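Local coordinates for QdtA (Thermoanaerobacterium thermosaccharolyticum, PDB 4ZU5), which is a small all-beta protein of the WxcM-like family in the cupin superfamily, which forms a two-subunit assembly and binds thymidine, at residues Ile29-Val42 and Phe102-Tyr116. Residues are numbered along the deposited sequence; the frame is centred on the assembly and turned at random.
Sequences IPFDIKRVYYITKV and FTEGCVLLVLASEYY. Unlike the reference sequence in segment 102-116: Tyr116 (reference Cys).
Tyr37 lays the face of its ring over Val110, whose CB stands 3.7 Å from the ring centroid in a CH-pi contact. Its chi1 of 63° carries the ring over the valine and chi2 of 89° turns the face to it; the beta-branched valine spreads both methyls beneath, and Gln58 holds the hydroxyl. The two form a hydrogen-bonded pair of antiparallel strands 35-40 and 107-112, with Val110 N to Tyr37 O at 2.8 Å and Tyr37 N to Val110 O at 3.0 Å. On the other face of the sheet the branched Val36 and Leu111 pack methyl to methyl, CG1 to CD2 3.6 Å. At one end Val42, also beta-branched, presents its methyls to the Phe102 face, CG2 over the centre. At the other, Lys34 and Arg35 both face Ala112 in a classic beta bulge. Lysine's aliphatic stem packs on the Tyr115 ring, CB 4.2 Å from the centroid, while Arg35, bent at chi3 (42°), presents NE and NH1 side-on to Glu114 O, each at 3.1 Å and in the guanidinium plane. The small Ala112 puts CB over one guanidinium face (4.0 Å from NH1); Tyr116 N, another donor, lies over the opposite face without bonding. Strand 35-40 also pairs with a strand of the second subunit, continuing the sheet across the dimer. Two bonds to one carbonyl probably limit the guanidinium's rotation, so that Glu114 O helps to hold Arg35 beside thymidine, in the pocket shared with Tyr116 and Tyr121.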
loop_
_atom_site.group_PDB
_atom_site.type_symbol
_atom_site.label_atom_id
_atom_site.label_comp_id
_atom_site.label_asym_id
_atom_site.label_seq_id
_atom_site.Cartn_x
_atom_site.Cartn_y
_atom_site.Cartn_z
ATOM N N ILE A 29 -10.545 7.512 2.332
ATOM C CA ILE A 29 -10.440 7.205 3.741
ATOM C C ILE A 29 -10.452 8.544 4.467
ATOM O O ILE A 29 -10.122 9.600 3.897
ATOM C CB ILE A 29 -9.164 6.448 4.081
ATOM C CG1 ILE A 29 -7.899 7.167 3.591
ATOM C CG2 ILE A 29 -9.207 5.053 3.438
ATOM C CD1 ILE A 29 -6.600 6.592 4.082
ATOM N N PRO A 30 -10.896 8.513 5.719
ATOM C CA PRO A 30 -11.117 9.739 6.432
ATOM C C PRO A 30 -9.877 10.464 6.976
ATOM O O PRO A 30 -10.046 11.604 7.402
ATOM C CB PRO A 30 -12.095 9.321 7.549
ATOM C CG PRO A 30 -11.831 7.851 7.737
ATOM C CD PRO A 30 -11.558 7.356 6.358
ATOM N N PHE A 31 -8.649 9.953 6.792
ATOM C CA PHE A 31 -7.453 10.586 7.366
ATOM C C PHE A 31 -6.357 10.743 6.319
ATOM O O PHE A 31 -6.456 10.146 5.269
ATOM C CB PHE A 31 -6.952 9.776 8.586
ATOM C CG PHE A 31 -6.697 8.312 8.322
ATOM C CD1 PHE A 31 -5.496 7.871 7.817
ATOM C CD2 PHE A 31 -7.645 7.347 8.675
ATOM C CE1 PHE A 31 -5.253 6.524 7.630
ATOM C CE2 PHE A 31 -7.408 6.018 8.498
ATOM C CZ PHE A 31 -6.235 5.592 7.942
ATOM N N ASP A 32 -5.341 11.561 6.572
ATOM C CA ASP A 32 -4.168 11.617 5.689
ATOM C C ASP A 32 -3.274 10.456 6.026
ATOM O O ASP A 32 -3.084 10.106 7.200
ATOM C CB ASP A 32 -3.310 12.863 5.926
ATOM C CG ASP A 32 -3.943 14.122 5.385
ATOM O OD1 ASP A 32 -4.109 14.208 4.148
ATOM O OD2 ASP A 32 -4.243 15.004 6.221
ATOM N N ILE A 33 -2.646 9.915 5.000
ATOM C CA ILE A 33 -1.732 8.795 5.149
ATOM C C ILE A 33 -0.330 9.318 5.525
ATOM O O ILE A 33 0.385 9.903 4.684
ATOM C CB ILE A 33 -1.650 8.004 3.834
ATOM C CG1 ILE A 33 -3.047 7.630 3.307
ATOM C CG2 ILE A 33 -0.756 6.792 4.000
ATOM C CD1 ILE A 33 -3.064 7.172 1.869
ATOM N N LYS A 34 0.061 9.102 6.774
ATOM C CA LYS A 34 1.399 9.502 7.232
ATOM C C LYS A 34 2.356 8.327 7.069
ATOM O O LYS A 34 3.572 8.508 7.006
ATOM C CB LYS A 34 1.403 9.996 8.687
ATOM C CG LYS A 34 0.455 11.158 8.950
ATOM C CD LYS A 34 1.195 12.481 8.942
ATOM C CE LYS A 34 0.433 13.560 9.720
ATOM N NZ LYS A 34 -0.798 13.955 8.966
ATOM N N ARG A 35 1.805 7.112 7.026
ATOM C CA ARG A 35 2.609 5.910 7.054
ATOM C C ARG A 35 1.898 4.735 6.405
ATOM O O ARG A 35 0.704 4.630 6.543
ATOM C CB ARG A 35 2.862 5.512 8.494
ATOM C CG ARG A 35 3.480 4.120 8.588
ATOM C CD ARG A 35 4.015 3.848 9.982
ATOM N NE ARG A 35 3.082 4.332 10.993
ATOM C CZ ARG A 35 2.655 3.564 11.988
ATOM N NH1 ARG A 35 1.826 4.068 12.915
ATOM N NH2 ARG A 35 3.148 2.325 12.081
ATOM N N VAL A 36 2.636 3.883 5.703
ATOM C CA VAL A 36 2.089 2.622 5.248
ATOM C C VAL A 36 3.062 1.546 5.674
ATOM O O VAL A 36 4.243 1.797 5.948
ATOM C CB VAL A 36 1.817 2.511 3.748
ATOM C CG1 VAL A 36 0.962 3.619 3.153
ATOM C CG2 VAL A 36 3.107 2.386 3.000
ATOM N N TYR A 37 2.517 0.360 5.890
ATOM C CA TYR A 37 3.344 -0.803 5.992
ATOM C C TYR A 37 2.664 -2.012 5.460
ATOM O O TYR A 37 1.451 -2.043 5.300
ATOM C CB TYR A 37 3.840 -1.008 7.424
ATOM C CG TYR A 37 2.792 -1.261 8.479
ATOM C CD1 TYR A 37 2.390 -2.528 8.759
ATOM C CD2 TYR A 37 2.214 -0.227 9.202
ATOM C CE1 TYR A 37 1.450 -2.797 9.730
ATOM C CE2 TYR A 37 1.272 -0.481 10.192
ATOM C CZ TYR A 37 0.927 -1.786 10.467
ATOM O OH TYR A 37 -0.015 -2.082 11.405
ATOM N N TYR A 38 3.450 -3.021 5.116
ATOM C CA TYR A 38 2.825 -4.206 4.560
ATOM C C TYR A 38 3.496 -5.483 5.076
ATOM O O TYR A 38 4.733 -5.474 5.359
ATOM C CB TYR A 38 2.861 -4.181 3.020
ATOM C CG TYR A 38 4.078 -3.526 2.426
ATOM C CD1 TYR A 38 5.195 -4.278 2.099
ATOM C CD2 TYR A 38 4.073 -2.168 2.059
ATOM C CE1 TYR A 38 6.328 -3.697 1.556
ATOM C CE2 TYR A 38 5.199 -1.592 1.478
ATOM C CZ TYR A 38 6.330 -2.371 1.240
ATOM O OH TYR A 38 7.466 -1.878 0.625
ATOM N N ILE A 39 2.696 -6.556 5.141
ATOM C CA ILE A 39 3.102 -7.831 5.709
ATOM C C ILE A 39 3.007 -8.900 4.637
ATOM O O ILE A 39 1.994 -9.038 3.945
ATOM C CB ILE A 39 2.244 -8.170 6.939
ATOM C CG1 ILE A 39 2.537 -7.141 8.031
ATOM C CG2 ILE A 39 2.557 -9.565 7.460
ATOM C CD1 ILE A 39 1.427 -6.955 9.026
ATOM N N THR A 40 4.112 -9.611 4.445
ATOM C CA THR A 40 4.194 -10.654 3.439
ATOM C C THR A 40 4.925 -11.879 4.047
ATOM O O THR A 40 5.506 -11.824 5.129
ATOM C CB THR A 40 5.026 -10.183 2.233
ATOM O OG1 THR A 40 6.334 -9.806 2.713
ATOM C CG2 THR A 40 4.359 -8.988 1.530
ATOM N N LYS A 41 4.772 -13.002 3.361
ATOM C CA LYS A 41 5.544 -14.211 3.610
ATOM C C LYS A 41 5.254 -14.738 5.023
ATOM O O LYS A 41 6.145 -15.217 5.709
ATOM C CB LYS A 41 7.043 -13.976 3.285
ATOM C CG LYS A 41 7.282 -13.730 1.799
ATOM C CD LYS A 41 8.743 -13.545 1.381
ATOM C CE LYS A 41 9.263 -12.147 1.730
ATOM N NZ LYS A 41 8.433 -10.993 1.215
ATOM N N VAL A 42 3.988 -14.698 5.449
ATOM C CA VAL A 42 3.634 -15.196 6.783
ATOM C C VAL A 42 3.293 -16.674 6.704
ATOM O O VAL A 42 2.468 -17.092 5.870
ATOM C CB VAL A 42 2.408 -14.508 7.372
ATOM C CG1 VAL A 42 2.035 -15.120 8.702
ATOM C CG2 VAL A 42 2.646 -13.011 7.489
ATOM N N PHE A 102 -3.043 -16.396 7.211
ATOM C CA PHE A 102 -2.500 -15.811 6.010
ATOM C C PHE A 102 -2.319 -16.922 4.975
ATOM O O PHE A 102 -1.630 -17.893 5.260
ATOM C CB PHE A 102 -1.135 -15.218 6.342
ATOM C CG PHE A 102 -1.166 -13.960 7.136
ATOM C CD1 PHE A 102 -1.273 -13.977 8.511
ATOM C CD2 PHE A 102 -0.969 -12.722 6.500
ATOM C CE1 PHE A 102 -1.214 -12.796 9.254
ATOM C CE2 PHE A 102 -0.938 -11.540 7.224
ATOM C CZ PHE A 102 -1.046 -11.573 8.612
ATOM N N THR A 103 -2.940 -16.802 3.811
ATOM C CA THR A 103 -2.680 -17.728 2.725
ATOM C C THR A 103 -1.317 -17.532 2.062
ATOM O O THR A 103 -0.594 -16.555 2.328
ATOM C CB THR A 103 -3.777 -17.679 1.664
ATOM O OG1 THR A 103 -3.749 -16.435 0.955
ATOM C CG2 THR A 103 -5.133 -17.886 2.288
ATOM N N GLU A 104 -0.933 -18.509 1.244
ATOM C CA GLU A 104 0.354 -18.480 0.546
ATOM C C GLU A 104 0.246 -17.351 -0.458
ATOM O O GLU A 104 -0.752 -17.259 -1.160
ATOM C CB GLU A 104 0.615 -19.813 -0.184
ATOM C CG GLU A 104 1.793 -19.842 -1.162
ATOM C CD GLU A 104 3.140 -19.779 -0.465
ATOM O OE1 GLU A 104 3.256 -19.993 0.753
ATOM O OE2 GLU A 104 4.133 -19.536 -1.158
ATOM N N GLY A 105 1.225 -16.445 -0.459
ATOM C CA GLY A 105 1.198 -15.277 -1.353
ATOM C C GLY A 105 0.446 -14.077 -0.758
ATOM O O GLY A 105 0.360 -13.037 -1.388
ATOM N N CYS A 106 -0.088 -14.191 0.458
ATOM C CA CYS A 106 -0.898 -13.091 1.021
ATOM C C CYS A 106 -0.074 -11.821 1.190
ATOM O O CYS A 106 1.083 -11.860 1.604
ATOM C CB CYS A 106 -1.433 -13.472 2.381
ATOM S SG CYS A 106 -2.602 -12.285 3.109
ATOM N N VAL A 107 -0.730 -10.688 0.992
ATOM C CA VAL A 107 -0.118 -9.386 1.190
ATOM C C VAL A 107 -1.145 -8.541 1.931
ATOM O O VAL A 107 -2.242 -8.351 1.403
ATOM C CB VAL A 107 0.085 -8.655 -0.138
ATOM C CG1 VAL A 107 0.508 -7.242 0.125
ATOM C CG2 VAL A 107 1.080 -9.360 -1.045
ATOM N N LEU A 108 -0.803 -8.114 3.124
ATOM C CA LEU A 108 -1.677 -7.240 3.938
ATOM C C LEU A 108 -1.027 -5.838 3.957
ATOM O O LEU A 108 0.110 -5.704 4.429
ATOM C CB LEU A 108 -1.676 -7.781 5.347
ATOM C CG LEU A 108 -2.587 -7.049 6.354
ATOM C CD1 LEU A 108 -3.982 -6.828 5.792
ATOM C CD2 LEU A 108 -2.644 -7.684 7.739
ATOM N N LEU A 109 -1.769 -4.827 3.502
ATOM C CA LEU A 109 -1.321 -3.449 3.484
ATOM C C LEU A 109 -2.047 -2.703 4.595
ATOM O O LEU A 109 -3.246 -2.896 4.787
ATOM C CB LEU A 109 -1.701 -2.814 2.156
ATOM C CG LEU A 109 -1.457 -1.321 2.048
ATOM C CD1 LEU A 109 0.058 -1.114 2.046
ATOM C CD2 LEU A 109 -2.050 -0.806 0.748
ATOM N N VAL A 110 -1.326 -1.854 5.305
ATOM C CA VAL A 110 -1.943 -1.037 6.322
ATOM C C VAL A 110 -1.618 0.417 6.010
ATOM O O VAL A 110 -0.481 0.749 5.783
ATOM C CB VAL A 110 -1.408 -1.415 7.713
ATOM C CG1 VAL A 110 -2.015 -0.546 8.827
ATOM C CG2 VAL A 110 -1.634 -2.928 7.944
ATOM N N LEU A 111 -2.641 1.261 5.990
ATOM C CA LEU A 111 -2.499 2.696 5.926
ATOM C C LEU A 111 -2.772 3.278 7.317
ATOM O O LEU A 111 -3.695 2.856 7.979
ATOM C CB LEU A 111 -3.516 3.293 4.961
ATOM C CG LEU A 111 -3.689 2.549 3.642
ATOM C CD1 LEU A 111 -4.820 3.137 2.796
ATOM C CD2 LEU A 111 -2.403 2.438 2.868
ATOM N N ALA A 112 -1.968 4.224 7.780
ATOM C CA ALA A 112 -1.961 4.672 9.157
ATOM C C ALA A 112 -1.975 6.176 9.181
ATOM O O ALA A 112 -1.300 6.813 8.367
ATOM C CB ALA A 112 -0.723 4.161 9.881
ATOM N N SER A 113 -2.730 6.714 10.130
ATOM C CA SER A 113 -2.947 8.163 10.291
ATOM C C SER A 113 -1.802 8.926 11.009
ATOM O O SER A 113 -1.822 10.152 11.020
ATOM C CB SER A 113 -4.262 8.430 11.049
ATOM O OG SER A 113 -4.178 8.121 12.426
ATOM N N GLU A 114 -0.850 8.215 11.582
ATOM C CA GLU A 114 0.283 8.848 12.221
ATOM C C GLU A 114 1.555 8.110 12.003
ATOM O O GLU A 114 1.592 6.918 11.768
ATOM C CB GLU A 114 0.069 8.937 13.733
ATOM C CG GLU A 114 -1.163 9.704 14.135
ATOM C CD GLU A 114 -1.088 11.186 13.839
ATOM O OE1 GLU A 114 0.002 11.716 13.475
ATOM O OE2 GLU A 114 -2.168 11.794 13.984
ATOM N N TYR A 115 2.666 8.833 12.113
ATOM C CA TYR A 115 3.944 8.122 12.227
ATOM C C TYR A 115 3.965 7.224 13.448
ATOM O O TYR A 115 3.285 7.490 14.428
ATOM C CB TYR A 115 5.129 9.104 12.336
ATOM C CG TYR A 115 5.155 10.135 11.215
ATOM C CD1 TYR A 115 4.562 11.389 11.382
ATOM C CD2 TYR A 115 5.740 9.838 9.982
ATOM C CE1 TYR A 115 4.556 12.331 10.355
ATOM C CE2 TYR A 115 5.773 10.774 8.955
ATOM C CZ TYR A 115 5.177 12.018 9.140
ATOM O OH TYR A 115 5.197 12.967 8.131
ATOM N N TYR A 116 4.760 6.172 13.352
ATOM C CA TYR A 116 5.022 5.251 14.425
ATOM C C TYR A 116 5.358 5.944 15.721
ATOM O O TYR A 116 6.180 6.838 15.737
ATOM C CB TYR A 116 6.170 4.346 14.043
ATOM C CG TYR A 116 6.512 3.399 15.149
ATOM C CD1 TYR A 116 5.681 2.321 15.448
ATOM C CD2 TYR A 116 7.652 3.588 15.920
ATOM C CE1 TYR A 116 5.998 1.426 16.452
ATOM C CE2 TYR A 116 7.962 2.706 16.935
ATOM C CZ TYR A 116 7.133 1.634 17.199
ATOM O OH TYR A 116 7.464 0.769 18.207
HETATM O O HOH W 1 -3.593 11.807 9.343
HETATM O O HOH W 2 3.320 -13.187 0.820
HETATM O O HOH W 3 0.686 -18.806 4.631
HETATM O O HOH W 4 1.656 -15.727 3.686
HETATM O O HOH W 5 1.555 -13.310 4.266
#